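Local coordinates for amorpha-4,11-diene synthase (Artemisia annua, PDB 4GAX), which probably cyclises farnesyl diphosphate to a sesquiterpene with the help of bound metal ions, as plant terpene synthases of this family do, at residues 147-152 and 178-183; 30-35 and 277-282; 61-66 and 237-242. One frame throughout, in Å; residues are numbered along the deposited sequence.

In the fold
The chain is modelled from A30, and the loop 30-35 is the first part to make one of these contacts. Helix 52-71 follows with residues 61-66, and then 147-152 meets 178-183 after only 25 intervening residues, closing the small loop of interaction 1 within the N-terminal helical domain. Residues 237-242 return to 61-66 and close interaction 3, joining helix 52-71 to the long helix 238-269. Residues 277-282 finally meet 30-35 in interaction 2, which ties the N-terminal segment to the metal-binding domain. The three closures nest without crossing: 1 within 3 within 2. Interactions 1 and 2 lie on opposite sides of the chain's centre, their centres 49 Å apart.

Interaction 1: residues 147-152 and 178-183; sequences GVFKQS and EDALVF
The CA atoms of F149 and F183 lie 7.9 Å apart where the loop leading into the short helix 151-154 passes helix 175-194. Both belong to the N-terminal domain of the terpene synthase, an alpha-barrel built of helical hairpins, and the loop is held to the helix chiefly by aromatic packing. F149 and F183 slide past each other in opposite directions to form an offset stack, with ring centroids 4.7 Å apart and planes inclined by 24°. The displacement brings the methylene of F149, rather than its ring, over the middle of the F183 ring: CB of F149 stands 3.6 Å from the F183 centroid, a CH-pi contact almost straight down the ring normal. F183 can offer this face because its CG lies anti to the backbone N (chi1 176°), laying the ring out from the helix against F149. Further out, F149 CD2 is 3.7 Å from F183 CG, so the F149 ring overlaps the root of its partner and carries on toward the helix backbone. Its far end settles on the preceding turn, where CE2 approaches O of D179 and CZ touches A180. That carbonyl O of D179 also accepts the helical bond from F183 N. K143 meets the same patch, in a salt bridge with D179 and a cation-pi contact with F149, while H187 adds its ring to F183. At the closest approach of the two segments F149 CZ lies 3.5 Å from A180 CA and 3.7 Å from A180 CB.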
loop_
_atom_site.group_PDB
_atom_site.type_symbol
_atom_site.label_atom_id
_atom_site.label_comp_id
_atom_site.label_asym_id
_atom_site.label_seq_id
_atom_site.Cartn_x
_atom_site.Cartn_y
_atom_site.Cartn_z
ATOM N N GLY A 147 -13.779 33.738 -9.510
ATOM C CA GLY A 147 -13.094 32.468 -9.676
ATOM C C GLY A 147 -11.837 32.370 -8.834
ATOM O O GLY A 147 -11.021 31.483 -9.058
ATOM N N VAL A 148 -11.660 33.276 -7.875
ATOM C CA VAL A 148 -10.544 33.125 -6.938
ATOM C C VAL A 148 -11.025 32.577 -5.591
ATOM O O VAL A 148 -12.128 32.922 -5.123
ATOM C CB VAL A 148 -9.698 34.427 -6.800
ATOM C CG1 VAL A 148 -10.162 35.488 -7.795
ATOM C CG2 VAL A 148 -9.696 34.951 -5.377
ATOM N N PHE A 149 -10.214 31.705 -4.988
ATOM C CA PHE A 149 -10.625 31.036 -3.761
ATOM C C PHE A 149 -10.991 32.074 -2.705
ATOM O O PHE A 149 -10.316 33.101 -2.568
ATOM C CB PHE A 149 -9.545 30.079 -3.252
ATOM C CG PHE A 149 -9.438 28.810 -4.050
ATOM C CD1 PHE A 149 -10.327 27.762 -3.839
ATOM C CD2 PHE A 149 -8.447 28.658 -5.011
ATOM C CE1 PHE A 149 -10.242 26.588 -4.574
ATOM C CE2 PHE A 149 -8.355 27.486 -5.755
ATOM C CZ PHE A 149 -9.256 26.448 -5.539
ATOM N N LYS A 150 -12.077 31.810 -1.984
ATOM C CA LYS A 150 -12.614 32.761 -1.019
ATOM C C LYS A 150 -11.606 33.079 0.079
ATOM O O LYS A 150 -10.859 32.199 0.526
ATOM C CB LYS A 150 -13.918 32.220 -0.417
ATOM C CG LYS A 150 -15.093 32.259 -1.385
ATOM C CD LYS A 150 -16.318 31.535 -0.840
ATOM C CE LYS A 150 -17.545 31.869 -1.683
ATOM N NZ LYS A 150 -18.678 30.921 -1.466
ATOM N N GLN A 151 -11.582 34.341 0.500
ATOM C CA GLN A 151 -10.682 34.788 1.562
ATOM C C GLN A 151 -10.915 34.041 2.879
ATOM O O GLN A 151 -9.978 33.816 3.649
ATOM C CB GLN A 151 -10.833 36.300 1.778
ATOM C CG GLN A 151 -10.354 37.147 0.608
ATOM C CD GLN A 151 -8.861 37.018 0.376
ATOM O OE1 GLN A 151 -8.086 36.875 1.324
ATOM N NE2 GLN A 151 -8.450 37.059 -0.888
ATOM N N SER A 152 -12.165 33.651 3.123
ATOM C CA SER A 152 -12.546 32.965 4.359
ATOM C C SER A 152 -11.955 31.550 4.499
ATOM O O SER A 152 -11.888 30.999 5.609
ATOM C CB SER A 152 -14.074 32.932 4.506
ATOM O OG SER A 152 -14.695 32.202 3.458
ATOM N N GLU A 178 -6.419 20.893 -9.187
ATOM C CA GLU A 178 -5.060 21.371 -9.443
ATOM C C GLU A 178 -4.898 22.771 -8.813
ATOM O O GLU A 178 -3.926 23.052 -8.103
ATOM C CB GLU A 178 -4.784 21.442 -10.953
ATOM C CG GLU A 178 -4.818 20.097 -11.657
ATOM C CD GLU A 178 -3.725 19.157 -11.177
ATOM O OE1 GLU A 178 -2.643 19.651 -10.762
ATOM O OE2 GLU A 178 -3.947 17.922 -11.230
ATOM N N ASP A 179 -5.861 23.646 -9.081
ATOM C CA ASP A 179 -5.857 24.987 -8.497
ATOM C C ASP A 179 -5.858 24.931 -6.974
ATOM O O ASP A 179 -5.103 25.654 -6.311
ATOM C CB ASP A 179 -7.077 25.778 -8.980
ATOM C CG ASP A 179 -6.960 26.200 -10.441
ATOM O OD1 ASP A 179 -5.862 26.027 -11.023
ATOM O OD2 ASP A 179 -7.955 26.723 -11.000
ATOM N N ALA A 180 -6.707 24.080 -6.417
ATOM C CA ALA A 180 -6.831 24.001 -4.959
ATOM C C ALA A 180 -5.546 23.498 -4.322
ATOM O O ALA A 180 -5.214 23.867 -3.189
ATOM C CB ALA A 180 -8.018 23.119 -4.558
ATOM N N LEU A 181 -4.812 22.654 -5.047
ATOM C CA LEU A 181 -3.573 22.101 -4.506
ATOM C C LEU A 181 -2.530 23.209 -4.379
ATOM O O LEU A 181 -1.862 23.342 -3.346
ATOM C CB LEU A 181 -3.046 20.959 -5.388
ATOM C CG LEU A 181 -1.691 20.378 -4.938
ATOM C CD1 LEU A 181 -1.720 19.974 -3.451
ATOM C CD2 LEU A 181 -1.269 19.181 -5.797
ATOM N N VAL A 182 -2.410 24.028 -5.417
ATOM C CA VAL A 182 -1.473 25.151 -5.392
ATOM C C VAL A 182 -1.832 26.146 -4.283
ATOM O O VAL A 182 -0.960 26.601 -3.538
ATOM C CB VAL A 182 -1.432 25.866 -6.765
ATOM C CG1 VAL A 182 -0.632 27.170 -6.680
ATOM C CG2 VAL A 182 -0.837 24.941 -7.816
ATOM N N PHE A 183 -3.120 26.457 -4.168
ATOM C CA PHE A 183 -3.629 27.412 -3.178
ATOM C C PHE A 183 -3.364 26.919 -1.740
ATOM O O PHE A 183 -2.723 27.598 -0.936
ATOM C CB PHE A 183 -5.132 27.633 -3.439
ATOM C CG PHE A 183 -5.822 28.519 -2.427
ATOM C CD1 PHE A 183 -5.726 29.902 -2.515
ATOM C CD2 PHE A 183 -6.597 27.964 -1.420
ATOM C CE1 PHE A 183 -6.364 30.715 -1.589
ATOM C CE2 PHE A 183 -7.244 28.773 -0.488
ATOM C CZ PHE A 183 -7.127 30.144 -0.577
#

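Interaction 2: residues 30-35 and 277-282; sequences ANFSPS and YSRDRI
F32 and R279 both turn CG beside their own backbone N, with chi1 of -73° and -45°, and the extended arginine chain then passes over the phenylalanine ring. R279 CG sits above the centre of the F32 ring, 3.4 Å from the F32 centroid, in a CH-pi contact. Beyond it R279 NE comes within 3.3 Å of F32 CE2, but the guanidinium is turned 67° from the ring plane and does not stack on it. At the ring edge, O of Y277 lies 3.4 Å from F32 CE1. Two waters bridge the segments: one joins backbone to backbone, donating to S33 O at 2.7 Å and accepting from D280 N at 3.1 Å, and the other joins side chain to backbone, bonded to S35 OG and weakly to D280 O. R281, at the N-cap of helix 282-292, bends back to give NE to the carbonyl O of D280 at 2.9 Å, from above the carbonyl plane, while its NH1 bonds F542 O. R279 forms a long, weak ion pair with D317 of the aspartate-rich DDxxD motif. R279 to R281 match the RxR motif of plant sesquiterpene synthases, probably a diphosphate-binding element, here flanked by the N-terminal segment, with F32 over the R279 chain.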
loop_
_atom_site.group_PDB
_atom_site.type_symbol
_atom_site.label_atom_id
_atom_site.label_comp_id
_atom_site.label_asym_id
_atom_site.label_seq_id
_atom_site.Cartn_x
_atom_site.Cartn_y
_atom_site.Cartn_z
ATOM N N ALA A 30 29.172 -11.246 -4.956
ATOM C CA ALA A 30 28.640 -10.147 -4.152
ATOM C C ALA A 30 28.201 -10.603 -2.759
ATOM O O ALA A 30 27.851 -11.768 -2.555
ATOM C CB ALA A 30 27.483 -9.459 -4.878
ATOM N N ASN A 31 28.233 -9.674 -1.805
ATOM C CA ASN A 31 27.742 -9.919 -0.452
ATOM C C ASN A 31 26.645 -8.926 -0.089
ATOM O O ASN A 31 26.692 -7.761 -0.492
ATOM C CB ASN A 31 28.874 -9.816 0.581
ATOM C CG ASN A 31 29.857 -10.976 0.502
ATOM O OD1 ASN A 31 29.494 -12.132 0.716
ATOM N ND2 ASN A 31 31.116 -10.665 0.211
ATOM N N PHE A 32 25.649 -9.390 0.658
ATOM C CA PHE A 32 24.641 -8.495 1.212
ATOM C C PHE A 32 24.851 -8.392 2.717
ATOM O O PHE A 32 25.299 -9.350 3.358
ATOM C CB PHE A 32 23.224 -8.999 0.918
ATOM C CG PHE A 32 22.800 -8.831 -0.517
ATOM C CD1 PHE A 32 22.806 -9.913 -1.385
ATOM C CD2 PHE A 32 22.385 -7.596 -0.995
ATOM C CE1 PHE A 32 22.411 -9.768 -2.703
ATOM C CE2 PHE A 32 21.987 -7.445 -2.314
ATOM C CZ PHE A 32 22.000 -8.533 -3.167
ATOM N N SER A 33 24.540 -7.227 3.274
ATOM C CA SER A 33 24.671 -7.000 4.709
ATOM C C SER A 33 23.718 -7.914 5.485
ATOM O O SER A 33 22.664 -8.293 4.968
ATOM C CB SER A 33 24.378 -5.531 5.026
ATOM O OG SER A 33 23.747 -4.892 3.925
ATOM N N PRO A 34 24.086 -8.279 6.726
ATOM C CA PRO A 34 23.166 -9.090 7.544
ATOM C C PRO A 34 21.867 -8.328 7.876
ATOM O O PRO A 34 21.828 -7.101 7.705
ATOM C CB PRO A 34 23.976 -9.377 8.819
ATOM C CG PRO A 34 25.072 -8.343 8.837
ATOM C CD PRO A 34 25.371 -8.022 7.402
ATOM N N SER A 35 20.813 -9.031 8.296
ATOM C CA SER A 35 19.589 -8.343 8.723
ATOM C C SER A 35 19.957 -7.442 9.899
ATOM O O SER A 35 20.771 -7.829 10.756
ATOM C CB SER A 35 18.515 -9.337 9.156
ATOM O OG SER A 35 17.390 -8.668 9.714
ATOM N N TYR A 277 23.949 -16.299 -2.369
ATOM C CA TYR A 277 23.887 -15.238 -3.360
ATOM C C TYR A 277 22.825 -14.187 -3.005
ATOM O O TYR A 277 22.890 -13.050 -3.475
ATOM C CB TYR A 277 23.585 -15.834 -4.738
ATOM C CG TYR A 277 22.351 -16.699 -4.750
ATOM C CD1 TYR A 277 21.096 -16.136 -4.925
ATOM C CD2 TYR A 277 22.436 -18.075 -4.574
ATOM C CE1 TYR A 277 19.969 -16.905 -4.925
ATOM C CE2 TYR A 277 21.300 -18.863 -4.581
ATOM C CZ TYR A 277 20.073 -18.266 -4.755
ATOM O OH TYR A 277 18.931 -19.020 -4.761
ATOM N N SER A 278 21.849 -14.561 -2.181
ATOM C CA SER A 278 20.718 -13.667 -1.908
ATOM C C SER A 278 20.744 -12.987 -0.534
ATOM O O SER A 278 21.736 -13.070 0.197
ATOM C CB SER A 278 19.387 -14.393 -2.126
ATOM O OG SER A 278 19.338 -15.576 -1.349
ATOM N N ARG A 279 19.626 -12.349 -0.188
ATOM C CA ARG A 279 19.531 -11.477 0.977
ATOM C C ARG A 279 18.768 -12.110 2.136
ATOM O O ARG A 279 17.887 -12.945 1.933
ATOM C CB ARG A 279 18.807 -10.188 0.580
ATOM C CG ARG A 279 19.280 -9.591 -0.730
ATOM C CD ARG A 279 18.256 -8.635 -1.329
ATOM N NE ARG A 279 18.736 -8.111 -2.604
ATOM C CZ ARG A 279 18.037 -7.322 -3.411
ATOM N NH1 ARG A 279 16.804 -6.953 -3.082
ATOM N NH2 ARG A 279 18.573 -6.903 -4.551
ATOM N N ASP A 280 19.097 -11.681 3.351
ATOM C CA ASP A 280 18.367 -12.087 4.553
ATOM C C ASP A 280 17.418 -10.938 4.935
ATOM O O ASP A 280 17.789 -10.049 5.723
ATOM C CB ASP A 280 19.355 -12.379 5.686
ATOM C CG ASP A 280 18.686 -12.963 6.923
ATOM O OD1 ASP A 280 17.518 -13.401 6.827
ATOM O OD2 ASP A 280 19.337 -12.994 7.996
ATOM N N ARG A 281 16.205 -10.955 4.379
ATOM C CA ARG A 281 15.286 -9.814 4.480
ATOM C C ARG A 281 13.851 -10.170 4.846
ATOM O O ARG A 281 12.901 -9.563 4.313
ATOM C CB ARG A 281 15.263 -9.033 3.159
ATOM C CG ARG A 281 16.604 -8.383 2.792
ATOM C CD ARG A 281 16.988 -7.315 3.808
ATOM N NE ARG A 281 18.341 -7.507 4.332
ATOM C CZ ARG A 281 19.439 -7.010 3.774
ATOM N NH1 ARG A 281 19.352 -6.289 2.666
ATOM N NH2 ARG A 281 20.624 -7.232 4.320
ATOM N N ILE A 282 13.663 -11.113 5.764
ATOM C CA ILE A 282 12.287 -11.526 6.062
ATOM C C ILE A 282 11.442 -10.384 6.658
ATOM O O ILE A 282 10.247 -10.274 6.374
ATOM C CB ILE A 282 12.220 -12.808 6.922
ATOM C CG1 ILE A 282 10.853 -13.477 6.767
ATOM C CG2 ILE A 282 12.514 -12.513 8.383
ATOM C CD1 ILE A 282 10.484 -13.814 5.305
HETATM O O HOH W 1 21.975 -10.798 4.105
HETATM O O HOH W 2 15.412 -8.976 8.010
#

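Interaction 3: residues 61-66 and 237-242; sequences KEVRQL and NKTLIK
V63 and L240 have the nearest CA atoms between residues 61-66 and 237-242, where helix 52-71, in the N-terminal helical domain of the terpene synthase, meets the long helix 238-269, which probably opens the C-terminal catalytic domain. The local axes pass 10.1 Å apart at a crossing angle of -131°, and side chains from both segments meet across the gap. T239 works with both its branches. Its chi1 of -75° places OG1 beside the backbone N and leaves the methyl anti to that N. The hydroxyl goes to E62, whose chain is extended beyond CG: T239 OG1 donates to E62 OE1 at 2.9 Å, reaching the oxygen from above the carboxylate plane. The methyl lies between the E62 side chain and the valine, T239 CG2 being 3.8 Å from E62 OE1 and 3.9 Å from V63 CG2. L240 comes across V63 at about a right angle and touches it with one branch, CD2, which is 3.7 Å from V63 CG2 and 4.0 Å from V63 CG1. The same leucine packs on L83 and I87 of helix 77-89, and L66 also touches L83, making this a junction of three helices. N237 caps helix 238-269. Its OD1 accepts from L240 N at 3.0 Å with an N-H...O angle of 158°, and also from T239 N in a weaker, more bent bond; Y230 OH bonds the backbone N of N237. With the carbonyl turned inward to these amides, the other end of the N237 amide is presented to L66, which arrives from the opposite direction with CD1 anti to CA: L66 CD1 rests 3.6 Å from N237 ND2.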
loop_
_atom_site.group_PDB
_atom_site.type_symbol
_atom_site.label_atom_id
_atom_site.label_comp_id
_atom_site.label_asym_id
_atom_site.label_seq_id
_atom_site.Cartn_x
_atom_site.Cartn_y
_atom_site.Cartn_z
ATOM N N LYS A 61 -19.452 -0.616 21.571
ATOM C CA LYS A 61 -20.883 -0.326 21.588
ATOM C C LYS A 61 -21.164 1.171 21.691
ATOM O O LYS A 61 -22.152 1.666 21.139
ATOM C CB LYS A 61 -21.559 -1.041 22.757
ATOM C CG LYS A 61 -21.272 -2.531 22.839
ATOM C CD LYS A 61 -22.139 -3.176 23.915
ATOM C CE LYS A 61 -21.652 -4.574 24.264
ATOM N NZ LYS A 61 -21.130 -4.631 25.662
ATOM N N GLU A 62 -20.334 1.893 22.433
ATOM C CA GLU A 62 -20.504 3.338 22.533
ATOM C C GLU A 62 -20.275 3.965 21.158
ATOM O O GLU A 62 -20.994 4.877 20.753
ATOM C CB GLU A 62 -19.510 3.942 23.527
ATOM C CG GLU A 62 -19.611 3.414 24.943
ATOM C CD GLU A 62 -18.647 4.123 25.885
ATOM O OE1 GLU A 62 -18.472 5.358 25.738
ATOM O OE2 GLU A 62 -18.057 3.448 26.760
ATOM N N VAL A 63 -19.260 3.480 20.447
ATOM C CA VAL A 63 -18.964 3.993 19.110
ATOM C C VAL A 63 -20.052 3.636 18.092
ATOM O O VAL A 63 -20.395 4.451 17.226
ATOM C CB VAL A 63 -17.583 3.509 18.608
ATOM C CG1 VAL A 63 -17.309 4.006 17.179
ATOM C CG2 VAL A 63 -16.482 3.998 19.559
ATOM N N ARG A 64 -20.606 2.431 18.184
ATOM C CA ARG A 64 -21.718 2.085 17.300
ATOM C C ARG A 64 -22.860 3.056 17.506
ATOM O O ARG A 64 -23.443 3.546 16.539
ATOM C CB ARG A 64 -22.199 0.660 17.529
ATOM C CG ARG A 64 -21.217 -0.352 17.050
ATOM C CD ARG A 64 -21.812 -1.737 17.028
ATOM N NE ARG A 64 -20.807 -2.692 16.590
ATOM C CZ ARG A 64 -20.182 -3.542 17.395
ATOM N NH1 ARG A 64 -20.486 -3.584 18.687
ATOM N NH2 ARG A 64 -19.271 -4.371 16.896
ATOM N N GLN A 65 -23.159 3.352 18.770
ATOM C CA GLN A 65 -24.237 4.266 19.105
ATOM C C GLN A 65 -23.985 5.685 18.578
ATOM O O GLN A 65 -24.915 6.359 18.129
ATOM C CB GLN A 65 -24.477 4.274 20.617
ATOM C CG GLN A 65 -25.464 5.324 21.110
ATOM C CD GLN A 65 -26.911 5.009 20.731
ATOM O OE1 GLN A 65 -27.206 3.965 20.138
ATOM N NE2 GLN A 65 -27.819 5.917 21.078
ATOM N N LEU A 66 -22.733 6.136 18.634
ATOM C CA LEU A 66 -22.363 7.438 18.071
ATOM C C LEU A 66 -22.662 7.508 16.578
ATOM O O LEU A 66 -23.207 8.500 16.087
ATOM C CB LEU A 66 -20.874 7.708 18.283
ATOM C CG LEU A 66 -20.406 7.980 19.711
ATOM C CD1 LEU A 66 -18.911 8.242 19.725
ATOM C CD2 LEU A 66 -21.173 9.145 20.321
ATOM N N ASN A 237 -12.671 12.951 21.087
ATOM C CA ASN A 237 -13.574 12.022 21.745
ATOM C C ASN A 237 -12.781 11.036 22.606
ATOM O O ASN A 237 -11.978 10.258 22.090
ATOM C CB ASN A 237 -14.410 11.277 20.697
ATOM C CG ASN A 237 -15.490 10.421 21.317
ATOM O OD1 ASN A 237 -15.204 9.474 22.064
ATOM N ND2 ASN A 237 -16.746 10.748 21.013
ATOM N N LYS A 238 -13.013 11.063 23.913
ATOM C CA LYS A 238 -12.224 10.266 24.839
ATOM C C LYS A 238 -12.461 8.776 24.617
ATOM O O LYS A 238 -11.559 7.951 24.806
ATOM C CB LYS A 238 -12.553 10.647 26.282
ATOM C CG LYS A 238 -12.218 12.099 26.638
ATOM C CD LYS A 238 -12.585 12.404 28.087
ATOM C CE LYS A 238 -11.847 13.637 28.609
ATOM N NZ LYS A 238 -12.227 14.877 27.877
ATOM N N THR A 239 -13.671 8.422 24.209
ATOM C CA THR A 239 -13.965 7.015 23.949
ATOM C C THR A 239 -13.215 6.503 22.732
ATOM O O THR A 239 -12.639 5.419 22.776
ATOM C CB THR A 239 -15.461 6.773 23.758
ATOM O OG1 THR A 239 -16.100 6.833 25.036
ATOM C CG2 THR A 239 -15.715 5.403 23.132
ATOM N N LEU A 240 -13.226 7.264 21.640
ATOM C CA LEU A 240 -12.531 6.830 20.430
ATOM C C LEU A 240 -11.034 6.654 20.663
ATOM O O LEU A 240 -10.435 5.682 20.194
ATOM C CB LEU A 240 -12.716 7.826 19.282
ATOM C CG LEU A 240 -13.995 7.873 18.455
ATOM C CD1 LEU A 240 -13.814 8.926 17.356
ATOM C CD2 LEU A 240 -14.305 6.508 17.846
ATOM N N ILE A 241 -10.416 7.606 21.353
ATOM C CA ILE A 241 -8.968 7.529 21.534
ATOM C C ILE A 241 -8.599 6.367 22.447
ATOM O O ILE A 241 -7.588 5.688 22.213
ATOM C CB ILE A 241 -8.331 8.862 22.033
ATOM C CG1 ILE A 241 -6.800 8.790 21.904
ATOM C CG2 ILE A 241 -8.719 9.165 23.474
ATOM C CD1 ILE A 241 -6.325 8.510 20.483
ATOM N N LYS A 242 -9.422 6.111 23.463
ATOM C CA LYS A 242 -9.142 4.984 24.353
ATOM C C LYS A 242 -9.184 3.670 23.581
ATOM O O LYS A 242 -8.289 2.818 23.700
ATOM C CB LYS A 242 -10.146 4.947 25.502
ATOM C CG LYS A 242 -9.801 3.919 26.563
ATOM C CD LYS A 242 -10.898 3.817 27.610
ATOM C CE LYS A 242 -10.406 3.067 28.839
ATOM N NZ LYS A 242 -11.533 2.739 29.753
#